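Putative short-chain dehydrogenase/reductase (Burkholderia xenovorans, PDB 5IZ4) probably acts as an NADPH-dependent oxidoreductase of the short-chain dehydrogenase/reductase family, perhaps a 3-oxoacyl-[acyl-carrier-protein] reductase, and binds ADP. Local coordinates at residues S154-S159 with F247-A252; T150-V155 with H194-A199; F34-W39 with R62-Q67. All coordinates share one frame; numbering follows the deposited sequence.

Contact 1 of 3, residues S154-S159 with F247-A252; sequences SVVNVS and FLTAHA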
ATOM      1  N   SER A 154      14.199   3.318  20.001  1.00 15.99           N
ATOM      2  CA  SER A 154      13.542   3.842  18.809  1.00 15.39           C
ATOM      3  C   SER A 154      14.545   4.304  17.761  1.00 20.16           C
ATOM      4  O   SER A 154      15.445   5.085  18.070  1.00 18.49           O
ATOM      5  CB  SER A 154      12.625   5.013  19.186  1.00 19.38           C
ATOM      6  OG  SER A 154      12.057   5.605  18.029  1.00 18.03           O
ATOM      7  N   VAL A 155      14.366   3.851  16.521  1.00 16.28           N
ATOM      8  CA  VAL A 155      15.067   4.397  15.357  1.00 14.08           C
ATOM      9  C   VAL A 155      14.028   5.052  14.452  1.00 15.15           C
ATOM     10  O   VAL A 155      13.019   4.426  14.102  1.00 17.83           O
ATOM     11  CB  VAL A 155      15.847   3.302  14.603  1.00 15.02           C
ATOM     12  CG1 VAL A 155      16.513   3.856  13.330  1.00 15.49           C
ATOM     13  CG2 VAL A 155      16.911   2.685  15.527  1.00 17.02           C
ATOM     14  N   VAL A 156      14.270   6.302  14.066  1.00 17.41           N
ATOM     15  CA  VAL A 156      13.373   7.033  13.170  1.00 15.67           C
ATOM     16  C   VAL A 156      14.169   7.446  11.940  1.00 15.77           C
ATOM     17  O   VAL A 156      15.164   8.179  12.051  1.00 17.02           O
ATOM     18  CB  VAL A 156      12.748   8.261  13.853  1.00 15.20           C
ATOM     19  CG1 VAL A 156      11.893   9.067  12.859  1.00 16.96           C
ATOM     20  CG2 VAL A 156      11.924   7.847  15.076  1.00 18.08           C
ATOM     21  N   ASN A 157      13.732   6.983  10.773  1.00 17.20           N
ATOM     22  CA  ASN A 157      14.386   7.279   9.503  1.00 16.35           C
ATOM     23  C   ASN A 157      13.599   8.358   8.778  1.00 18.17           C
ATOM     24  O   ASN A 157      12.397   8.206   8.565  1.00 17.06           O
ATOM     25  CB  ASN A 157      14.462   6.019   8.633  1.00 16.89           C
ATOM     26  CG  ASN A 157      15.284   4.927   9.273  1.00 18.87           C
ATOM     27  OD1 ASN A 157      16.244   5.206   9.993  1.00 16.97           O
ATOM     28  ND2 ASN A 157      14.911   3.674   9.021  1.00 18.34           N
ATOM     29  N   VAL A 158      14.261   9.437   8.383  1.00 15.45           N
ATOM     30  CA  VAL A 158      13.570  10.489   7.645  1.00 16.52           C
ATOM     31  C   VAL A 158      13.631  10.104   6.174  1.00 19.87           C
ATOM     32  O   VAL A 158      14.661  10.254   5.512  1.00 17.68           O
ATOM     33  CB  VAL A 158      14.164  11.873   7.896  1.00 20.28           C
ATOM     34  CG1 VAL A 158      13.368  12.914   7.088  1.00 22.53           C
ATOM     35  CG2 VAL A 158      14.114  12.192   9.365  1.00 20.24           C
ATOM     36  N   SER A 159      12.518   9.587   5.667  1.00 16.22           N
ATOM     37  CA  SER A 159      12.423   9.278   4.250  1.00 14.22           C
ATOM     38  C   SER A 159      11.771  10.468   3.546  1.00 17.08           C
ATOM     39  O   SER A 159      12.067  11.620   3.884  1.00 20.24           O
ATOM     40  CB  SER A 159      11.645   7.974   4.064  1.00 15.57           C
ATOM     41  OG  SER A 159      11.623   7.569   2.713  1.00 19.31           O
ATOM     42  N   PHE A 247       7.040  11.809  18.974  1.00 18.12           N
ATOM     43  CA  PHE A 247       5.888  10.984  19.326  1.00 20.71           C
ATOM     44  C   PHE A 247       6.180   9.506  19.106  1.00 19.12           C
ATOM     45  O   PHE A 247       5.893   8.672  19.972  1.00 20.68           O
ATOM     46  CB  PHE A 247       4.643  11.380  18.525  1.00 19.57           C
ATOM     47  CG  PHE A 247       3.565  10.321  18.561  1.00 21.50           C
ATOM     48  CD1 PHE A 247       2.731  10.205  19.661  1.00 27.21           C
ATOM     49  CD2 PHE A 247       3.432   9.405  17.525  1.00 22.24           C
ATOM     50  CE1 PHE A 247       1.771   9.220  19.716  1.00 22.78           C
ATOM     51  CE2 PHE A 247       2.472   8.411  17.579  1.00 22.34           C
ATOM     52  CZ  PHE A 247       1.646   8.321  18.681  1.00 22.46           C
ATOM     53  N   LEU A 248       6.717   9.161  17.931  1.00 18.45           N
ATOM     54  CA  LEU A 248       7.018   7.766  17.639  1.00 17.94           C
ATOM     55  C   LEU A 248       7.986   7.188  18.657  1.00 23.73           C
ATOM     56  O   LEU A 248       7.899   6.003  19.004  1.00 23.16           O
ATOM     57  CB  LEU A 248       7.589   7.629  16.225  1.00 19.25           C
ATOM     58  CG  LEU A 248       6.575   7.822  15.095  1.00 19.76           C
ATOM     59  CD1 LEU A 248       7.272   7.675  13.753  1.00 22.35           C
ATOM     60  CD2 LEU A 248       5.429   6.813  15.230  1.00 24.75           C
ATOM     61  N   THR A 249       8.912   8.006  19.153  1.00 18.44           N
ATOM     62  CA  THR A 249       9.880   7.511  20.123  1.00 16.13           C
ATOM     63  C   THR A 249       9.263   7.334  21.505  1.00 19.97           C
ATOM     64  O   THR A 249       9.431   6.288  22.142  1.00 20.07           O
ATOM     65  CB  THR A 249      11.064   8.474  20.176  1.00 17.85           C
ATOM     66  OG1 THR A 249      11.695   8.486  18.892  1.00 18.38           O
ATOM     67  CG2 THR A 249      12.056   8.081  21.272  1.00 19.66           C
ATOM     68  N   ALA A 250       8.534   8.334  21.981  1.00 17.46           N
ATOM     69  CA  ALA A 250       8.165   8.377  23.387  1.00 16.29           C
ATOM     70  C   ALA A 250       6.801   7.764  23.685  1.00 19.48           C
ATOM     71  O   ALA A 250       6.557   7.359  24.828  1.00 22.94           O
ATOM     72  CB  ALA A 250       8.186   9.825  23.882  1.00 22.41           C
ATOM     73  N   HIS A 251       5.910   7.683  22.699  1.00 19.30           N
ATOM     74  CA  HIS A 251       4.509   7.401  22.998  1.00 20.00           C
ATOM     75  C   HIS A 251       3.898   6.354  22.080  1.00 19.51           C
ATOM     76  O   HIS A 251       2.667   6.250  22.016  1.00 23.59           O
ATOM     77  CB  HIS A 251       3.683   8.685  22.925  1.00 21.15           C
ATOM     78  CG  HIS A 251       4.085   9.715  23.931  1.00 23.37           C
ATOM     79  ND1 HIS A 251       4.092   9.464  25.285  1.00 25.52           N
ATOM     80  CD2 HIS A 251       4.484  11.000  23.783  1.00 26.40           C
ATOM     81  CE1 HIS A 251       4.490  10.548  25.930  1.00 31.09           C
ATOM     82  NE2 HIS A 251       4.733  11.495  25.041  1.00 25.60           N
ATOM     83  N   ALA A 252       4.711   5.556  21.394  1.00 18.45           N
ATOM     84  CA  ALA A 252       4.217   4.616  20.385  1.00 18.84           C
ATOM     85  C   ALA A 252       4.850   3.234  20.542  1.00 18.37           C
ATOM     86  O   ALA A 252       5.461   2.712  19.606  1.00 17.61           O
ATOM     87  CB  ALA A 252       4.477   5.169  18.984  1.00 16.96           C
TER
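With OG turned anti to the backbone N (chi1 175°), Ser154 holds its hydroxyl out from the strand against Thr249, whose OG1 lies anti to its own carbonyl carbon (chi1 -63°), beside the backbone N, where it meets Ser154 OG. The two hydroxyl oxygens, Ser154 OG and Thr249 OG1, come within 3.0 Å, close enough for a hydrogen bond whose proton is not settled. Thr249 OG1 is also hydrogen-bonded to the carbonyl of Ala245 one turn earlier, which gives this buried hydroxyl a partner within its own helix. Beside the polar pair, the methyl Thr249 CG2 rests 3.8 Å from Ser154 CB: threonine offers an oxygen and a methyl from one branch point, while serine is small enough to let the helix come close to the strand. Two residues on, Val156 extends CG2 obliquely past the threonine, 3.9 Å from Thr249 OG1, and the same methyl stands 4.5 Å from Leu248 CB in a loose apolar contact. Beta-branched valine suits the extended strand, and leucine the buried side of the helix. Helix 238-250 is thereby laid on strand 153-158, an inner strand of the parallel sheet, the helix-on-sheet layering of the Rossmann fold in short-chain dehydrogenases.

Contact 2 of 3, residues T150-V155 with H194-A199; sequences TRSTSV and HIRVNA
Arg196 and Ser152 meet side-on: the serine hydroxyl sits at the edge of the guanidinium, only 9° out of its plane, and accepts a hydrogen bond from Arg196 NE over 3.0 Å to Ser152 OG. The N-H...O angle of 142° makes this a bent bond. The arginine reaches the serine because its chain folds at chi3 (-68°), which also brings NH2 to 3.9 Å from Ser154 CB. Water 1 adds a second link, donating to Ser152 O and accepting from Arg196 NH2, while NH1 is bound by the carbonyls of Leu248 and Ile255. A hydroxyl, a water and two carbonyls thus share the N-H groups of this buried cation and fix its plane. Beneath these side chains, strands 153-155 and 195-199 run parallel as neighbours in the Rossmann-type sheet, joined by a beta-alpha-beta crossover through helix 171-191. Their ladder includes Arg196 N to Thr153 O at 2.9 Å and Val155 N to Arg196 O at 2.8 Å. On the face opposite Arg196, Val155 and Val197 lie side by side, pointing the same way, with their CG1 methyls 4.0 Å apart. Val155 CG2 instead crosses Ile195, touching its CG2 at 3.8 Å; such branched residues fit a sheet face covered by helices 118-146 and 171-191. Asn198 OD1 accepts from Gln258 N, and ND2 bonds Ile255 O as well as water 2, which also bonds Ser154 OG and donates to Val155 O.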
ATOM      1  N   THR A 150      10.406  -3.425  29.846  1.00 41.42           N
ATOM      2  CA  THR A 150       9.084  -2.958  29.484  1.00 40.99           C
ATOM      3  C   THR A 150       9.063  -1.992  28.310  1.00 40.88           C
ATOM      4  O   THR A 150       7.987  -1.774  27.741  1.00 42.71           O
ATOM      5  CB  THR A 150       8.422  -2.273  30.690  1.00 47.75           C
ATOM      6  OG1 THR A 150       9.243  -1.180  31.127  1.00 48.62           O
ATOM      7  CG2 THR A 150       8.264  -3.258  31.832  1.00 53.92           C
ATOM      8  N   ARG A 151      10.202  -1.432  27.904  1.00 32.46           N
ATOM      9  CA  ARG A 151      10.201  -0.334  26.947  0.70 27.54           C
ATOM     10  C   ARG A 151      11.296  -0.524  25.908  1.00 29.75           C
ATOM     11  O   ARG A 151      12.467  -0.688  26.262  1.00 23.53           O
ATOM     12  CB  ARG A 151      10.389   0.998  27.677  0.70 35.29           C
ATOM     13  CG  ARG A 151      10.339   2.204  26.776  0.70 43.14           C
ATOM     14  CD  ARG A 151      10.603   3.475  27.562  0.70 50.36           C
ATOM     15  NE  ARG A 151      10.766   4.627  26.679  0.70 52.98           N
ATOM     16  CZ  ARG A 151      11.897   4.929  26.044  0.70 51.77           C
ATOM     17  NH1 ARG A 151      12.975   4.164  26.184  0.70 51.78           N
ATOM     18  NH2 ARG A 151      11.947   6.000  25.262  0.70 49.10           N
ATOM     19  N   SER A 152      10.913  -0.479  24.636  1.00 20.87           N
ATOM     20  CA  SER A 152      11.839  -0.585  23.520  1.00 19.55           C
ATOM     21  C   SER A 152      12.407   0.782  23.163  1.00 18.95           C
ATOM     22  O   SER A 152      11.787   1.821  23.414  1.00 22.98           O
ATOM     23  CB  SER A 152      11.137  -1.171  22.298  1.00 20.43           C
ATOM     24  OG  SER A 152       9.971  -0.414  22.013  1.00 19.64           O
ATOM     25  N   THR A 153      13.592   0.776  22.566  1.00 17.65           N
ATOM     26  CA  THR A 153      14.182   2.001  22.058  1.00 17.23           C
ATOM     27  C   THR A 153      13.721   2.237  20.616  1.00 19.33           C
ATOM     28  O   THR A 153      12.935   1.464  20.055  1.00 21.82           O
ATOM     29  CB  THR A 153      15.703   1.934  22.184  1.00 17.20           C
ATOM     30  OG1 THR A 153      16.163   0.709  21.603  1.00 17.55           O
ATOM     31  CG2 THR A 153      16.108   1.968  23.655  1.00 18.26           C
ATOM     32  N   SER A 154      14.199   3.318  20.001  1.00 15.99           N
ATOM     33  CA  SER A 154      13.542   3.842  18.809  1.00 15.39           C
ATOM     34  C   SER A 154      14.545   4.304  17.761  1.00 20.16           C
ATOM     35  O   SER A 154      15.445   5.085  18.070  1.00 18.49           O
ATOM     36  CB  SER A 154      12.625   5.013  19.186  1.00 19.38           C
ATOM     37  OG  SER A 154      12.057   5.605  18.029  1.00 18.03           O
ATOM     38  N   VAL A 155      14.366   3.851  16.521  1.00 16.28           N
ATOM     39  CA  VAL A 155      15.067   4.397  15.357  1.00 14.08           C
ATOM     40  C   VAL A 155      14.028   5.052  14.452  1.00 15.15           C
ATOM     41  O   VAL A 155      13.019   4.426  14.102  1.00 17.83           O
ATOM     42  CB  VAL A 155      15.847   3.302  14.603  1.00 15.02           C
ATOM     43  CG1 VAL A 155      16.513   3.856  13.330  1.00 15.49           C
ATOM     44  CG2 VAL A 155      16.911   2.685  15.527  1.00 17.02           C
ATOM     45  N   HIS A 194      13.382  -5.416  20.847  1.00 20.07           N
ATOM     46  CA  HIS A 194      14.047  -4.431  21.697  1.00 18.80           C
ATOM     47  C   HIS A 194      14.104  -3.049  21.070  1.00 19.72           C
ATOM     48  O   HIS A 194      14.163  -2.054  21.796  1.00 19.70           O
ATOM     49  CB  HIS A 194      15.457  -4.900  22.037  1.00 22.75           C
ATOM     50  CG  HIS A 194      15.495  -6.278  22.610  1.00 36.07           C
ATOM     51  ND1 HIS A 194      15.884  -7.379  21.879  1.00 41.84           N
ATOM     52  CD2 HIS A 194      15.156  -6.740  23.837  1.00 41.37           C
ATOM     53  CE1 HIS A 194      15.808  -8.458  22.638  1.00 39.32           C
ATOM     54  NE2 HIS A 194      15.368  -8.096  23.830  1.00 42.49           N
ATOM     55  N   ILE A 195      14.092  -2.963  19.743  1.00 17.25           N
ATOM     56  CA  ILE A 195      14.208  -1.693  19.031  1.00 16.84           C
ATOM     57  C   ILE A 195      13.083  -1.615  18.010  1.00 16.42           C
ATOM     58  O   ILE A 195      12.865  -2.567  17.255  1.00 18.83           O
ATOM     59  CB  ILE A 195      15.571  -1.551  18.322  1.00 20.22           C
ATOM     60  CG1 ILE A 195      16.726  -1.775  19.298  1.00 18.70           C
ATOM     61  CG2 ILE A 195      15.673  -0.175  17.659  1.00 18.78           C
ATOM     62  CD1 ILE A 195      18.093  -2.020  18.596  1.00 16.81           C
ATOM     63  N   ARG A 196      12.370  -0.493  17.992  1.00 16.95           N
ATOM     64  CA  ARG A 196      11.378  -0.203  16.967  1.00 18.37           C
ATOM     65  C   ARG A 196      12.008   0.671  15.895  1.00 16.61           C
ATOM     66  O   ARG A 196      12.835   1.531  16.200  1.00 17.66           O
ATOM     67  CB  ARG A 196      10.161   0.499  17.567  1.00 15.63           C
ATOM     68  CG  ARG A 196       9.406  -0.367  18.572  1.00 16.56           C
ATOM     69  CD  ARG A 196       8.259   0.408  19.218  1.00 16.21           C
ATOM     70  NE  ARG A 196       8.758   1.466  20.090  1.00 16.72           N
ATOM     71  CZ  ARG A 196       8.735   2.761  19.781  1.00 23.12           C
ATOM     72  NH1 ARG A 196       8.248   3.158  18.612  1.00 25.23           N
ATOM     73  NH2 ARG A 196       9.215   3.646  20.636  1.00 29.34           N
ATOM     74  N   VAL A 197      11.640   0.434  14.638  1.00 14.41           N
ATOM     75  CA  VAL A 197      12.213   1.175  13.516  1.00 15.99           C
ATOM     76  C   VAL A 197      11.070   1.655  12.637  1.00 17.29           C
ATOM     77  O   VAL A 197      10.267   0.841  12.157  1.00 15.72           O
ATOM     78  CB  VAL A 197      13.201   0.329  12.693  1.00 18.83           C
ATOM     79  CG1 VAL A 197      13.939   1.220  11.660  1.00 16.36           C
ATOM     80  CG2 VAL A 197      14.213  -0.383  13.601  1.00 19.73           C
ATOM     81  N   ASN A 198      11.012   2.966  12.403  1.00 16.21           N
ATOM     82  CA  ASN A 198       9.955   3.565  11.601  1.00 16.64           C
ATOM     83  C   ASN A 198      10.565   4.618  10.689  1.00 15.06           C
ATOM     84  O   ASN A 198      11.680   5.094  10.914  1.00 16.21           O
ATOM     85  CB  ASN A 198       8.869   4.197  12.478  1.00 13.48           C
ATOM     86  CG  ASN A 198       8.111   3.163  13.295  1.00 18.85           C
ATOM     87  OD1 ASN A 198       7.327   2.376  12.751  1.00 16.66           O
ATOM     88  ND2 ASN A 198       8.334   3.164  14.610  1.00 14.46           N
ATOM     89  N   ALA A 199       9.829   4.970   9.637  1.00 15.06           N
ATOM     90  CA  ALA A 199      10.260   6.019   8.727  1.00 13.81           C
ATOM     91  C   ALA A 199       9.201   7.109   8.683  1.00 20.77           C
ATOM     92  O   ALA A 199       8.017   6.856   8.941  1.00 19.05           O
ATOM     93  CB  ALA A 199      10.527   5.489   7.302  1.00 15.74           C
TER
HETATM   94  O   HOH W   1       8.894   2.367  23.439  1.00 30.17           O
HETATM   95  O   HOH W   2      10.684   4.563  15.780  1.00 17.14           O

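Contact 3 of 3, residues F34-W39 with R62-Q67; sequences FAQAGW and RDAGAQ
Helices 25-36 and 51-63 finish beside each other, and their ends have the same backbone form. Ala35 and Ala66 bring their CA atoms to 4.9 Å, and Gln36 and Ala64 to 5.4 Å. Each helix closes in a Schellman motif, at Gly38 (phi 92°) and Gly65 (phi 104°); a side chain at these backbone angles would jam against the preceding carbonyl oxygen, which is why glycine occupies both places. In the first motif Gly38 N bonds Ala35 O and Trp39 N bonds Phe34 O. Water 3 bridges the two ends by donating to both Ala35 O and Ala64 O, at 2.8 Å from the former. Past the glycines the chain enters strands 40-45 and 68-72, neighbours in the parallel sheet, so this contact lies at the helix-to-strand turns of successive beta-alpha units of the Rossmann fold. The side chains between are small. Ala35 CB presses on Ala66 CB at 3.5 Å, shorter than an ordinary methyl-methyl contact, and stands 4.0 Å from Ala64 CB; single methyls are what let the helix ends come so near. Ala66 CB also meets a backbone oxygen, 3.2 Å from Trp39 O. At the solvent-exposed edge, Gln36 lays its CG 4.0 Å from Ala64 CB, contributing the aliphatic part of a chain whose amide suits the surface. Trp39 sets its ring against Phe34: Phe34 CD2 lies over one face of the indole, displaced from the ring centre, and Trp246 of helix 238-250 meets both rings edge-to-face.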
ATOM      1  N   PHE A  34      13.739  17.064  21.262  1.00 20.27           N
ATOM      2  CA  PHE A  34      14.200  16.149  22.301  1.00 20.65           C
ATOM      3  C   PHE A  34      14.812  16.918  23.468  1.00 18.64           C
ATOM      4  O   PHE A  34      14.614  16.548  24.631  1.00 20.95           O
ATOM      5  CB  PHE A  34      15.180  15.122  21.718  1.00 16.92           C
ATOM      6  CG  PHE A  34      14.493  13.922  21.095  1.00 17.50           C
ATOM      7  CD1 PHE A  34      13.962  13.995  19.821  1.00 19.39           C
ATOM      8  CD2 PHE A  34      14.363  12.733  21.799  1.00 18.93           C
ATOM      9  CE1 PHE A  34      13.310  12.904  19.257  1.00 20.38           C
ATOM     10  CE2 PHE A  34      13.721  11.632  21.242  1.00 18.78           C
ATOM     11  CZ  PHE A  34      13.192  11.714  19.968  1.00 18.35           C
ATOM     12  N   ALA A  35      15.521  18.018  23.181  1.00 21.51           N
ATOM     13  CA  ALA A  35      16.046  18.854  24.259  1.00 20.21           C
ATOM     14  C   ALA A  35      14.921  19.408  25.129  1.00 23.73           C
ATOM     15  O   ALA A  35      15.037  19.455  26.361  1.00 22.82           O
ATOM     16  CB  ALA A  35      16.889  19.989  23.674  1.00 20.83           C
ATOM     17  N   GLN A  36      13.821  19.835  24.504  1.00 19.44           N
ATOM     18  CA  GLN A  36      12.679  20.346  25.252  0.67 24.56           C
ATOM     19  C   GLN A  36      12.038  19.274  26.123  1.00 27.19           C
ATOM     20  O   GLN A  36      11.401  19.602  27.132  1.00 26.23           O
ATOM     21  CB  GLN A  36      11.666  20.939  24.268  0.67 20.43           C
ATOM     22  CG  GLN A  36      12.147  22.273  23.703  0.67 27.55           C
ATOM     23  CD  GLN A  36      11.426  22.707  22.442  0.67 28.76           C
ATOM     24  OE1 GLN A  36      10.796  21.901  21.753  0.67 20.40           O
ATOM     25  NE2 GLN A  36      11.529  23.998  22.125  0.67 32.98           N
ATOM     26  N   ALA A  37      12.199  18.007  25.759  1.00 24.25           N
ATOM     27  CA  ALA A  37      11.682  16.895  26.540  1.00 25.74           C
ATOM     28  C   ALA A  37      12.600  16.496  27.686  1.00 30.21           C
ATOM     29  O   ALA A  37      12.254  15.585  28.448  1.00 30.23           O
ATOM     30  CB  ALA A  37      11.448  15.699  25.621  1.00 25.88           C
ATOM     31  N   GLY A  38      13.752  17.147  27.831  1.00 27.57           N
ATOM     32  CA  GLY A  38      14.682  16.806  28.882  1.00 26.24           C
ATOM     33  C   GLY A  38      15.740  15.799  28.498  1.00 27.70           C
ATOM     34  O   GLY A  38      16.602  15.489  29.330  1.00 34.40           O
ATOM     35  N   TRP A  39      15.721  15.296  27.266  1.00 20.77           N
ATOM     36  CA  TRP A  39      16.725  14.325  26.845  1.00 20.64           C
ATOM     37  C   TRP A  39      18.068  14.999  26.595  1.00 21.61           C
ATOM     38  O   TRP A  39      18.148  16.186  26.264  1.00 25.20           O
ATOM     39  CB  TRP A  39      16.294  13.600  25.567  1.00 18.67           C
ATOM     40  CG  TRP A  39      15.154  12.631  25.746  1.00 22.73           C
ATOM     41  CD1 TRP A  39      14.052  12.792  26.540  1.00 21.06           C
ATOM     42  CD2 TRP A  39      15.017  11.349  25.120  1.00 22.37           C
ATOM     43  NE1 TRP A  39      13.232  11.689  26.437  1.00 23.51           N
ATOM     44  CE2 TRP A  39      13.802  10.791  25.571  1.00 21.13           C
ATOM     45  CE3 TRP A  39      15.799  10.622  24.217  1.00 21.10           C
ATOM     46  CZ2 TRP A  39      13.354   9.530  25.155  1.00 20.93           C
ATOM     47  CZ3 TRP A  39      15.347   9.365  23.798  1.00 21.52           C
ATOM     48  CH2 TRP A  39      14.134   8.840  24.266  1.00 21.82           C
ATOM     49  N   ARG A  62      20.822  23.656  24.632  1.00 23.14           N
ATOM     50  CA  ARG A  62      21.255  23.921  25.999  1.00 24.28           C
ATOM     51  C   ARG A  62      20.338  24.926  26.678  1.00 26.40           C
ATOM     52  O   ARG A  62      20.072  24.823  27.881  1.00 29.20           O
ATOM     53  CB  ARG A  62      22.700  24.426  26.005  1.00 29.91           C
ATOM     54  CG  ARG A  62      23.711  23.352  25.671  1.00 33.07           C
ATOM     55  CD  ARG A  62      25.094  23.939  25.519  1.00 35.56           C
ATOM     56  NE  ARG A  62      25.726  24.302  26.789  1.00 37.46           N
ATOM     57  CZ  ARG A  62      26.410  23.446  27.548  1.00 44.97           C
ATOM     58  NH1 ARG A  62      26.522  22.174  27.177  1.00 47.57           N
ATOM     59  NH2 ARG A  62      26.980  23.855  28.676  1.00 41.84           N
ATOM     60  N   ASP A  63      19.867  25.923  25.923  1.00 28.67           N
ATOM     61  CA  ASP A  63      18.909  26.880  26.463  1.00 26.37           C
ATOM     62  C   ASP A  63      17.606  26.192  26.840  1.00 26.73           C
ATOM     63  O   ASP A  63      16.941  26.592  27.807  1.00 30.83           O
ATOM     64  CB  ASP A  63      18.657  27.987  25.447  1.00 32.86           C
ATOM     65  CG  ASP A  63      17.603  28.962  25.905  1.00 49.02           C
ATOM     66  OD1 ASP A  63      17.950  29.896  26.662  1.00 49.49           O
ATOM     67  OD2 ASP A  63      16.427  28.792  25.511  1.00 50.43           O
ATOM     68  N   ALA A  64      17.231  25.161  26.084  1.00 26.66           N
ATOM     69  CA  ALA A  64      16.079  24.327  26.398  1.00 23.87           C
ATOM     70  C   ALA A  64      16.334  23.428  27.594  1.00 32.42           C
ATOM     71  O   ALA A  64      15.397  22.776  28.059  1.00 32.44           O
ATOM     72  CB  ALA A  64      15.696  23.476  25.184  1.00 22.95           C
ATOM     73  N   GLY A  65      17.573  23.370  28.084  1.00 28.86           N
ATOM     74  CA  GLY A  65      17.899  22.654  29.297  1.00 36.94           C
ATOM     75  C   GLY A  65      18.582  21.318  29.118  1.00 34.43           C
ATOM     76  O   GLY A  65      18.757  20.602  30.112  1.00 35.22           O
ATOM     77  N   ALA A  66      18.982  20.962  27.899  1.00 28.54           N
ATOM     78  CA  ALA A  66      19.546  19.648  27.615  1.00 25.82           C
ATOM     79  C   ALA A  66      21.064  19.640  27.723  1.00 26.62           C
ATOM     80  O   ALA A  66      21.737  20.592  27.313  1.00 27.40           O
ATOM     81  CB  ALA A  66      19.163  19.190  26.210  1.00 27.41           C
ATOM     82  N   GLN A  67      21.599  18.540  28.253  1.00 24.31           N
ATOM     83  CA  GLN A  67      23.000  18.222  28.022  1.00 26.92           C
ATOM     84  C   GLN A  67      23.222  17.921  26.546  1.00 27.90           C
ATOM     85  O   GLN A  67      22.372  17.322  25.881  1.00 26.54           O
ATOM     86  CB  GLN A  67      23.427  17.029  28.865  1.00 28.54           C
ATOM     87  CG  GLN A  67      23.411  17.277  30.350  1.00 35.33           C
ATOM     88  CD  GLN A  67      23.760  16.027  31.119  1.00 39.86           C
ATOM     89  OE1 GLN A  67      24.904  15.576  31.103  1.00 49.30           O
ATOM     90  NE2 GLN A  67      22.764  15.439  31.774  1.00 37.63           N
TER
HETATM   91  O   HOH W   3      14.646  20.320  29.041  1.00 45.77           O
HETATM   92  O   HOH W   4      19.905  16.236  29.307  1.00 28.54           O

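In the fold
From the N terminus, contact 3 closes first, a short loop in which the chain leaves helix 25-36, passes through strand 40-45 and helix 51-63, and returns at 62-67. Contacts 1 and 2 follow later in the chain and both start from strand 153-158. Contact 2 closes the shorter loop, through helix 171-191 to strand 195-202, and its returning segment falls inside the longer loop that contact 1 closes at helix 238-250. Arg196 is the side chain that links the two. Thr249 packs on Phe34 and Trp39, so helix 238-250 connects strand 153-158 with the helix ends of contact 3.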